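Pyrroline carboxylate reductase (Plasmodium falciparum, PDB 2RCY) binds NADP and probably reduces pyrroline-5-carboxylate to proline, the last step of proline synthesis. Local coordinates at residues 113-118 with 164-169; 63-68 with 88-93; 125-130 with 149-154. One frame throughout, in Å; residues are numbered along the deposited sequence.

How the contacts relate
Contacts 1 and 2 are buried and both border the NADP, whereas contact 3 is only partly buried, with Ile150 and Glu153 exposed. Contacts 2 and 3 belong to the same mixed sheet and each pairs parallel strands joined by a helix; contact 2 lies in its interior, contact 3 at the margin formed within this chain by strand 149-153. Contact 1 instead sets the loop after strand 108-113 against residues 164-169, relying on one hydrogen bond from a side-chain amide and on two bridging waters. Met113 and Pro114 of contact 1 pack on residues 90-92 of contact 2, and Ser166 packs on Ile126 of contact 3, which is nested in the chain loop that contact 1 closes.

Contact 1: residues 113-118 with 164-169. With NAP (NADP nicotinamide-adenine-dinucleotide phosphate), chain G.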
# COMPACT_ATOMS: atom_id res chain seq x y z
N MSE A 113 2.37 -25.86 28.36
CA MSE A 113 1.59 -24.89 27.59
C MSE A 113 0.32 -25.52 27.02
O MSE A 113 0.39 -26.29 26.06
CB MSE A 113 2.46 -24.25 26.49
CG MSE A 113 1.79 -23.11 25.73
SE MSE A 113 0.98 -21.74 26.87
CE MSE A 113 2.50 -21.29 28.00
N PRO A 114 -0.84 -25.22 27.63
CA PRO A 114 -2.13 -25.74 27.22
C PRO A 114 -2.91 -24.82 26.29
O PRO A 114 -2.44 -23.73 25.95
CB PRO A 114 -2.87 -25.86 28.55
CG PRO A 114 -2.31 -24.74 29.39
CD PRO A 114 -0.97 -24.35 28.82
N ASN A 115 -4.10 -25.27 25.87
CA ASN A 115 -5.09 -24.40 25.23
C ASN A 115 -6.50 -24.71 25.72
O ASN A 115 -6.74 -25.77 26.29
CB ASN A 115 -4.97 -24.43 23.69
CG ASN A 115 -5.16 -25.82 23.10
OD1 ASN A 115 -5.67 -26.73 23.76
ND2 ASN A 115 -4.76 -25.98 21.85
N THR A 116 -7.44 -23.79 25.49
CA THR A 116 -8.81 -23.91 26.01
C THR A 116 -9.62 -25.15 25.54
O THR A 116 -10.45 -25.64 26.31
CB THR A 116 -9.66 -22.63 25.78
OG1 THR A 116 -9.68 -22.29 24.39
CG2 THR A 116 -9.09 -21.46 26.59
N PRO A 117 -9.39 -25.64 24.30
CA PRO A 117 -10.01 -26.89 23.84
C PRO A 117 -9.92 -28.09 24.78
O PRO A 117 -10.62 -29.09 24.56
CB PRO A 117 -9.24 -27.19 22.55
CG PRO A 117 -8.91 -25.87 22.02
CD PRO A 117 -8.59 -25.03 23.22
N CYS A 118 -9.08 -28.01 25.81
CA CYS A 118 -8.97 -29.08 26.81
C CYS A 118 -10.25 -29.24 27.62
O CYS A 118 -10.50 -30.31 28.19
CB CYS A 118 -7.77 -28.83 27.73
SG CYS A 118 -7.94 -27.39 28.81
N ALA A 164 2.81 -20.00 20.45
CA ALA A 164 2.22 -19.20 19.38
C ALA A 164 1.28 -19.99 18.48
O ALA A 164 0.31 -19.44 17.95
CB ALA A 164 3.32 -18.55 18.56
N ILE A 165 1.57 -21.28 18.30
CA ILE A 165 0.75 -22.17 17.47
C ILE A 165 -0.31 -22.90 18.28
O ILE A 165 -1.50 -22.83 17.97
CB ILE A 165 1.63 -23.19 16.70
CG1 ILE A 165 2.44 -22.49 15.61
CG2 ILE A 165 0.78 -24.32 16.10
CD1 ILE A 165 3.57 -23.31 15.06
N SER A 166 0.12 -23.61 19.32
CA SER A 166 -0.77 -24.46 20.10
C SER A 166 -1.55 -23.68 21.16
O SER A 166 -2.76 -23.86 21.28
CB SER A 166 0.02 -25.60 20.74
OG SER A 166 -0.78 -26.35 21.63
N GLY A 167 -0.87 -22.82 21.91
CA GLY A 167 -1.50 -22.02 22.95
C GLY A 167 -2.40 -20.93 22.40
O GLY A 167 -3.55 -20.80 22.82
N CYS A 168 -1.88 -20.16 21.45
CA CYS A 168 -2.61 -19.04 20.84
C CYS A 168 -3.48 -19.46 19.67
O CYS A 168 -4.42 -18.76 19.30
CB CYS A 168 -1.63 -17.96 20.37
SG CYS A 168 -0.62 -17.26 21.66
N GLY A 169 -3.15 -20.61 19.08
CA GLY A 169 -3.83 -21.14 17.90
C GLY A 169 -5.35 -21.05 17.86
O GLY A 169 -5.90 -20.59 16.86
PA NAP G . -7.34 -14.65 33.57
O1A NAP G . -8.65 -15.10 32.97
O2A NAP G . -7.17 -13.20 33.95
O5B NAP G . -7.03 -15.59 34.84
C5B NAP G . -6.34 -15.13 35.99
C4B NAP G . -7.10 -15.61 37.22
O4B NAP G . -6.25 -15.64 38.37
C3B NAP G . -8.27 -14.69 37.54
O3B NAP G . -9.49 -15.42 37.47
C2B NAP G . -8.02 -14.19 38.96
O2B NAP G . -9.21 -14.24 39.75
C1B NAP G . -6.96 -15.14 39.51
N9A NAP G . -6.01 -14.48 40.45
C8A NAP G . -5.68 -13.18 40.50
N7A NAP G . -4.78 -12.99 41.49
C5A NAP G . -4.55 -14.18 42.07
C6A NAP G . -3.74 -14.60 43.12
N6A NAP G . -2.97 -13.72 43.79
N1A NAP G . -3.73 -15.91 43.46
C2A NAP G . -4.49 -16.80 42.81
N3A NAP G . -5.28 -16.42 41.79
C4A NAP G . -5.33 -15.12 41.40
O3 NAP G . -6.15 -15.06 32.57
PN NAP G . -6.11 -16.48 31.83
O1N NAP G . -6.47 -16.26 30.38
O2N NAP G . -6.87 -17.50 32.65
O5D NAP G . -4.55 -16.86 31.86
C5D NAP G . -3.89 -17.30 33.05
C4D NAP G . -2.55 -17.91 32.66
O4D NAP G . -2.74 -19.00 31.75
C3D NAP G . -1.63 -16.91 31.97
O3D NAP G . -0.35 -16.94 32.62
C2D NAP G . -1.52 -17.38 30.53
O2D NAP G . -0.20 -17.22 30.01
C1D NAP G . -1.88 -18.86 30.62
N1N NAP G . -2.52 -19.36 29.40
C2N NAP G . -3.73 -18.90 29.02
C3N NAP G . -4.34 -19.39 27.86
C7N NAP G . -5.69 -18.89 27.45
O7N NAP G . -6.29 -17.92 28.14
N7N NAP G . -6.27 -19.39 26.46
C4N NAP G . -3.69 -20.36 27.10
C5N NAP G . -2.45 -20.82 27.51
C6N NAP G . -1.88 -20.30 28.68
P2B NAP G . -10.32 -13.07 39.71
O1X NAP G . -11.14 -13.32 40.96
O2X NAP G . -9.53 -11.78 39.74
O3X NAP G . -11.07 -13.31 38.43
O HOH W 1 -0.90 -25.25 23.91
O HOH W 2 -5.68 -21.35 24.35
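Asn115 makes the direct hydrogen bond of this contact: its ND2 donates to Ser166 O (3.0 Å). The bond is bent, 145° at the hydrogen, and approaches tilted from the carbonyl plane. With chi1 at 59°, CG stands between the backbone N and carbonyl carbon, which turns the amide toward that oxygen; the backbone itself sets CB near it too. The other end of the amide is also held, since OD1 accepts from Ser124 N.

Two waters extend the polar link. One donates to Met113 O and is bonded to Ser166 OG, a hydroxyl also tied to Ser124 OG. The second sits between Thr116 N, Gly167 O and the carboxamide N7N of the NADP, donating to Gly167 O (2.7 Å).

Gly167 joins through a CA-H...O contact, its CA 3.6 Å from Pro114 O. In van der Waals contact with the cofactor, Met113, present as selenomethionine and bent at chi2 and chi3, places SE 3.6 Å from NADP C5N, while Thr116 CG2 approaches N7N.

The nicotinamide end of the cofactor is thus bordered by Met113, Pro114 and Thr116 and linked to Gly167 by water, consistent with the contact helping to position the reactive ring.

Contact 2: residues 63-68 with 88-93. With NAP (NADP nicotinamide-adenine-dinucleotide phosphate), chain G.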
# COMPACT_ATOMS: atom_id res chain seq x y z
N VAL A 63 -0.57 -26.26 40.24
CA VAL A 63 -0.64 -25.61 38.94
C VAL A 63 -0.72 -24.10 39.11
O VAL A 63 -1.62 -23.58 39.76
CB VAL A 63 -1.85 -26.11 38.10
CG1 VAL A 63 -1.85 -25.47 36.71
CG2 VAL A 63 -1.84 -27.62 37.98
N CYS A 64 0.25 -23.40 38.52
CA CYS A 64 0.27 -21.94 38.52
C CYS A 64 -0.51 -21.42 37.32
O CYS A 64 -0.01 -21.39 36.19
CB CYS A 64 1.71 -21.42 38.49
SG CYS A 64 1.87 -19.65 38.80
N ALA A 65 -1.75 -21.01 37.57
CA ALA A 65 -2.67 -20.59 36.51
C ALA A 65 -3.01 -19.10 36.56
O ALA A 65 -4.08 -18.68 36.10
CB ALA A 65 -3.93 -21.44 36.53
N VAL A 66 -2.11 -18.31 37.14
CA VAL A 66 -2.28 -16.85 37.20
C VAL A 66 -1.62 -16.17 36.01
O VAL A 66 -0.83 -16.80 35.29
CB VAL A 66 -1.72 -16.25 38.52
CG1 VAL A 66 -2.52 -16.72 39.72
CG2 VAL A 66 -0.24 -16.59 38.70
N LYS A 67 -1.94 -14.90 35.80
CA LYS A 67 -1.26 -14.07 34.81
C LYS A 67 0.23 -13.94 35.15
O LYS A 67 0.58 -13.89 36.33
CB LYS A 67 -1.92 -12.68 34.73
CG LYS A 67 -3.22 -12.65 33.92
CD LYS A 67 -4.05 -11.40 34.22
CE LYS A 67 -3.38 -10.14 33.68
NZ LYS A 67 -4.12 -8.91 34.07
N PRO A 68 1.10 -13.90 34.13
CA PRO A 68 2.56 -13.91 34.34
C PRO A 68 3.10 -12.73 35.14
O PRO A 68 4.15 -12.85 35.78
CB PRO A 68 3.12 -13.88 32.91
CG PRO A 68 2.01 -14.39 32.06
CD PRO A 68 0.78 -13.86 32.69
N ILE A 88 3.74 -27.33 38.36
CA ILE A 88 3.52 -27.17 36.92
C ILE A 88 3.04 -25.74 36.63
O ILE A 88 2.10 -25.25 37.25
CB ILE A 88 2.59 -28.29 36.30
CG1 ILE A 88 1.15 -27.82 36.11
CG2 ILE A 88 2.65 -29.58 37.12
CD1 ILE A 88 0.82 -27.44 34.69
N SER A 89 3.72 -25.08 35.69
CA SER A 89 3.38 -23.71 35.33
C SER A 89 2.80 -23.64 33.92
O SER A 89 3.38 -24.18 32.98
CB SER A 89 4.61 -22.80 35.44
OG SER A 89 4.29 -21.46 35.13
N ILE A 90 1.65 -22.98 33.79
CA ILE A 90 1.03 -22.76 32.49
C ILE A 90 1.19 -21.30 32.02
O ILE A 90 0.63 -20.91 30.99
CB ILE A 90 -0.46 -23.20 32.44
CG1 ILE A 90 -1.32 -22.38 33.41
CG2 ILE A 90 -0.59 -24.70 32.70
CD1 ILE A 90 -2.80 -22.38 33.08
N CYS A 91 1.95 -20.52 32.78
CA CYS A 91 2.20 -19.11 32.48
C CYS A 91 2.94 -18.93 31.16
O CYS A 91 3.95 -19.59 30.91
CB CYS A 91 2.98 -18.44 33.61
SG CYS A 91 2.05 -18.24 35.15
N GLY A 92 2.42 -18.04 30.33
CA GLY A 92 3.01 -17.74 29.03
C GLY A 92 4.24 -16.87 29.15
O GLY A 92 4.25 -15.89 29.89
N GLY A 93 5.29 -17.24 28.41
CA GLY A 93 6.53 -16.48 28.40
C GLY A 93 7.53 -16.89 29.47
O GLY A 93 8.72 -17.00 29.20
PA NAP G . -7.34 -14.65 33.57
O1A NAP G . -8.65 -15.10 32.97
O2A NAP G . -7.17 -13.20 33.95
O5B NAP G . -7.03 -15.59 34.84
C5B NAP G . -6.34 -15.13 35.99
C4B NAP G . -7.10 -15.61 37.22
O4B NAP G . -6.25 -15.64 38.37
C3B NAP G . -8.27 -14.69 37.54
O3B NAP G . -9.49 -15.42 37.47
C2B NAP G . -8.02 -14.19 38.96
O2B NAP G . -9.21 -14.24 39.75
C1B NAP G . -6.96 -15.14 39.51
N9A NAP G . -6.01 -14.48 40.45
C8A NAP G . -5.68 -13.18 40.50
N7A NAP G . -4.78 -12.99 41.49
C5A NAP G . -4.55 -14.18 42.07
C6A NAP G . -3.74 -14.60 43.12
N6A NAP G . -2.97 -13.72 43.79
N1A NAP G . -3.73 -15.91 43.46
C2A NAP G . -4.49 -16.80 42.81
N3A NAP G . -5.28 -16.42 41.79
C4A NAP G . -5.33 -15.12 41.40
O3 NAP G . -6.15 -15.06 32.57
PN NAP G . -6.11 -16.48 31.83
O1N NAP G . -6.47 -16.26 30.38
O2N NAP G . -6.87 -17.50 32.65
O5D NAP G . -4.55 -16.86 31.86
C5D NAP G . -3.89 -17.30 33.05
C4D NAP G . -2.55 -17.91 32.66
O4D NAP G . -2.74 -19.00 31.75
C3D NAP G . -1.63 -16.91 31.97
O3D NAP G . -0.35 -16.94 32.62
C2D NAP G . -1.52 -17.38 30.53
O2D NAP G . -0.20 -17.22 30.01
C1D NAP G . -1.88 -18.86 30.62
N1N NAP G . -2.52 -19.36 29.40
C2N NAP G . -3.73 -18.90 29.02
C3N NAP G . -4.34 -19.39 27.86
C7N NAP G . -5.69 -18.89 27.45
O7N NAP G . -6.29 -17.92 28.14
N7N NAP G . -6.27 -19.39 26.46
C4N NAP G . -3.69 -20.36 27.10
C5N NAP G . -2.45 -20.82 27.51
C6N NAP G . -1.88 -20.30 28.68
P2B NAP G . -10.32 -13.07 39.71
O1X NAP G . -11.14 -13.32 40.96
O2X NAP G . -9.53 -11.78 39.74
O3X NAP G . -11.07 -13.31 38.43
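Val63 and Cys64 pair in parallel with Ile88 and Ser89 at the heart of a Rossmann-type nucleotide-binding domain, where strand 61-64, helix 71-77 and strand 86-89 form a beta-alpha-beta unit. Beyond the paired residues the two chains turn into loops that receive the NADP.

Backbone hydrogen bonds set the register. Cys64 N donates to Ile88 O (2.9 Å), and Ile90 N returns a weak bond to Cys64 O. The same Ile88 O also receives a CA-H...O contact from Val63. Neighbouring strands 7-10 and 108-113 continue the sheet outside this pair.

Apolar packing differs on the two faces. Val63 and Ile88 lie side by side, with Val63 CG2 3.5 Å from Ile88 CG1. On the opposite face Cys64 SG meets Cys91 SG at 3.9 Å, a contact of two separate sulfurs, not a disulfide. Farther along, Ile90 reaches across to Ala65: chi1 of 63° directs CG1 toward Cys64 O and carries CD1 to Ala65 CB (3.8 Å). Pro68 lies against Gly92, its CG near the glycine carbonyl.

Cofactor bonds come from backbone atoms of both loops. Gly92 N donates to the ribose hydroxyl O2D (2.8 Å), and the adjacent hydroxyl O3D donates to Val66 O, so the nicotinamide ribose is gripped from each segment. Val66 CG1 touches the adenine at N3A, while Lys67 passes the diphosphate, its CD near O2A, and its NZ is weakly bonded to Gly188 O of a third subunit. Beside the ribose, Pro68 CD approaches O3D to 3.3 Å, and Cys91 SG lies 3.2 Å from Val66 O.

Contact 3: residues 125-130 with 149-154; sequences FIYCSN and GIIHEI
Tyr127 lays one face of its ring against the side chain of Glu153, and together with Phe125 it has the most surface buried here. Glu153 CG stands 4.0 Å from the ring centroid, over the face but offset toward the rim, in a CH-pi contact. The glutamate chain runs on extended past CG, and its carboxylate lies almost parallel to the ring, with planes 9° apart and CD near Tyr127 OH. The acid is held from elsewhere: OE2 forms a salt bridge with Lys138 of helix 135-146. At another part of the tyrosine ring, CD2 meets Ile151 CD1 (3.5 Å), the two side chains crossing at about a right angle.

Strands 123-129 and 149-153, with helix 135-146 between them in the chain, make a beta-alpha-beta unit at the edge of the sheet within this chain. Their pairing is parallel, with axes 29° apart. Phe125 N donates to Ile150 O (2.9 Å), and Phe125 O accepts from His152 N. Tyr127 repeats the pattern two residues on: its N bonds to His152 O and its O receives Ile154 N.

Phe125 turns its ring edge to the start of the second strand. A chi1 of -48° sets the ring beside its own backbone N, and CE1 reaches Gly149 CA at 3.7 Å. Its CB packs on Ile151 CG1 (3.6 Å). Ile126, on the reverse face, meets Ile154 beyond the strand, CB to CD1 3.9 Å, and both isoleucines also pack on helix 159-167 and on leucines of a second subunit.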
# COMPACT_ATOMS: atom_id res chain seq x y z
N PHE A 125 -1.12 -29.76 24.09
CA PHE A 125 -0.15 -29.42 25.12
C PHE A 125 1.28 -29.64 24.65
O PHE A 125 1.57 -30.59 23.91
CB PHE A 125 -0.39 -30.24 26.39
CG PHE A 125 -1.82 -30.28 26.85
CD1 PHE A 125 -2.68 -31.30 26.42
CD2 PHE A 125 -2.31 -29.32 27.73
CE1 PHE A 125 -4.01 -31.34 26.85
CE2 PHE A 125 -3.63 -29.36 28.17
CZ PHE A 125 -4.48 -30.37 27.73
N ILE A 126 2.16 -28.74 25.07
CA ILE A 126 3.61 -28.93 24.95
C ILE A 126 4.26 -28.63 26.30
O ILE A 126 3.81 -27.75 27.03
CB ILE A 126 4.26 -28.04 23.84
CG1 ILE A 126 3.91 -26.55 24.00
CG2 ILE A 126 3.95 -28.61 22.44
CD1 ILE A 126 2.59 -26.10 23.38
N TYR A 127 5.31 -29.38 26.63
CA TYR A 127 5.99 -29.18 27.91
C TYR A 127 7.49 -29.43 27.90
O TYR A 127 8.02 -30.15 27.05
CB TYR A 127 5.31 -29.99 29.03
CG TYR A 127 5.79 -31.42 29.18
CD1 TYR A 127 6.74 -31.76 30.14
CD2 TYR A 127 5.28 -32.43 28.37
CE1 TYR A 127 7.17 -33.08 30.29
CE2 TYR A 127 5.70 -33.75 28.51
CZ TYR A 127 6.65 -34.07 29.47
OH TYR A 127 7.08 -35.37 29.61
N CYS A 128 8.16 -28.80 28.86
CA CYS A 128 9.57 -29.03 29.14
C CYS A 128 9.73 -28.99 30.66
O CYS A 128 8.88 -28.43 31.37
CB CYS A 128 10.44 -27.97 28.47
SG CYS A 128 10.06 -26.27 28.96
N SER A 129 10.81 -29.58 31.16
CA SER A 129 11.03 -29.67 32.60
C SER A 129 12.49 -29.45 32.97
O SER A 129 13.39 -29.62 32.14
CB SER A 129 10.55 -31.02 33.12
OG SER A 129 11.21 -32.09 32.46
N ASN A 130 12.73 -29.07 34.22
CA ASN A 130 14.08 -28.83 34.71
C ASN A 130 14.84 -30.11 35.05
O ASN A 130 14.40 -31.22 34.71
CB ASN A 130 14.08 -27.83 35.89
CG ASN A 130 13.46 -28.41 37.16
OD1 ASN A 130 12.81 -29.46 37.14
ND2 ASN A 130 13.66 -27.72 38.27
N GLY A 149 -6.57 -34.36 26.18
CA GLY A 149 -5.93 -33.90 24.95
C GLY A 149 -4.70 -34.68 24.54
O GLY A 149 -4.56 -35.85 24.89
N ILE A 150 -3.82 -34.03 23.79
CA ILE A 150 -2.57 -34.64 23.32
C ILE A 150 -1.38 -33.79 23.75
O ILE A 150 -1.30 -32.61 23.43
CB ILE A 150 -2.57 -34.85 21.78
CG1 ILE A 150 -3.66 -35.85 21.37
CG2 ILE A 150 -1.20 -35.32 21.28
CD1 ILE A 150 -3.97 -35.89 19.88
N ILE A 151 -0.45 -34.42 24.47
CA ILE A 151 0.73 -33.72 24.99
C ILE A 151 2.04 -34.19 24.34
O ILE A 151 2.24 -35.39 24.11
CB ILE A 151 0.81 -33.78 26.55
CG1 ILE A 151 1.93 -32.88 27.09
CG2 ILE A 151 0.95 -35.22 27.05
CD1 ILE A 151 1.75 -32.44 28.53
N HIS A 152 2.91 -33.23 24.03
CA HIS A 152 4.25 -33.51 23.52
C HIS A 152 5.29 -32.94 24.47
O HIS A 152 5.08 -31.89 25.07
CB HIS A 152 4.43 -32.87 22.14
CG HIS A 152 3.49 -33.39 21.09
ND1 HIS A 152 3.84 -34.38 20.20
CD2 HIS A 152 2.22 -33.04 20.79
CE1 HIS A 152 2.82 -34.63 19.40
NE2 HIS A 152 1.82 -33.83 19.74
N GLU A 153 6.41 -33.64 24.60
CA GLU A 153 7.57 -33.08 25.29
C GLU A 153 8.52 -32.49 24.26
O GLU A 153 8.96 -33.17 23.33
CB GLU A 153 8.30 -34.13 26.14
CG GLU A 153 9.40 -33.53 27.02
CD GLU A 153 10.11 -34.54 27.90
OE1 GLU A 153 10.05 -35.76 27.61
OE2 GLU A 153 10.73 -34.11 28.89
N ILE A 154 8.81 -31.20 24.42
CA ILE A 154 9.67 -30.48 23.48
C ILE A 154 10.81 -29.77 24.21
O ILE A 154 10.79 -29.66 25.44
CB ILE A 154 8.86 -29.46 22.63
CG1 ILE A 154 8.26 -28.36 23.50
CG2 ILE A 154 7.77 -30.18 21.82
CD1 ILE A 154 7.87 -27.11 22.73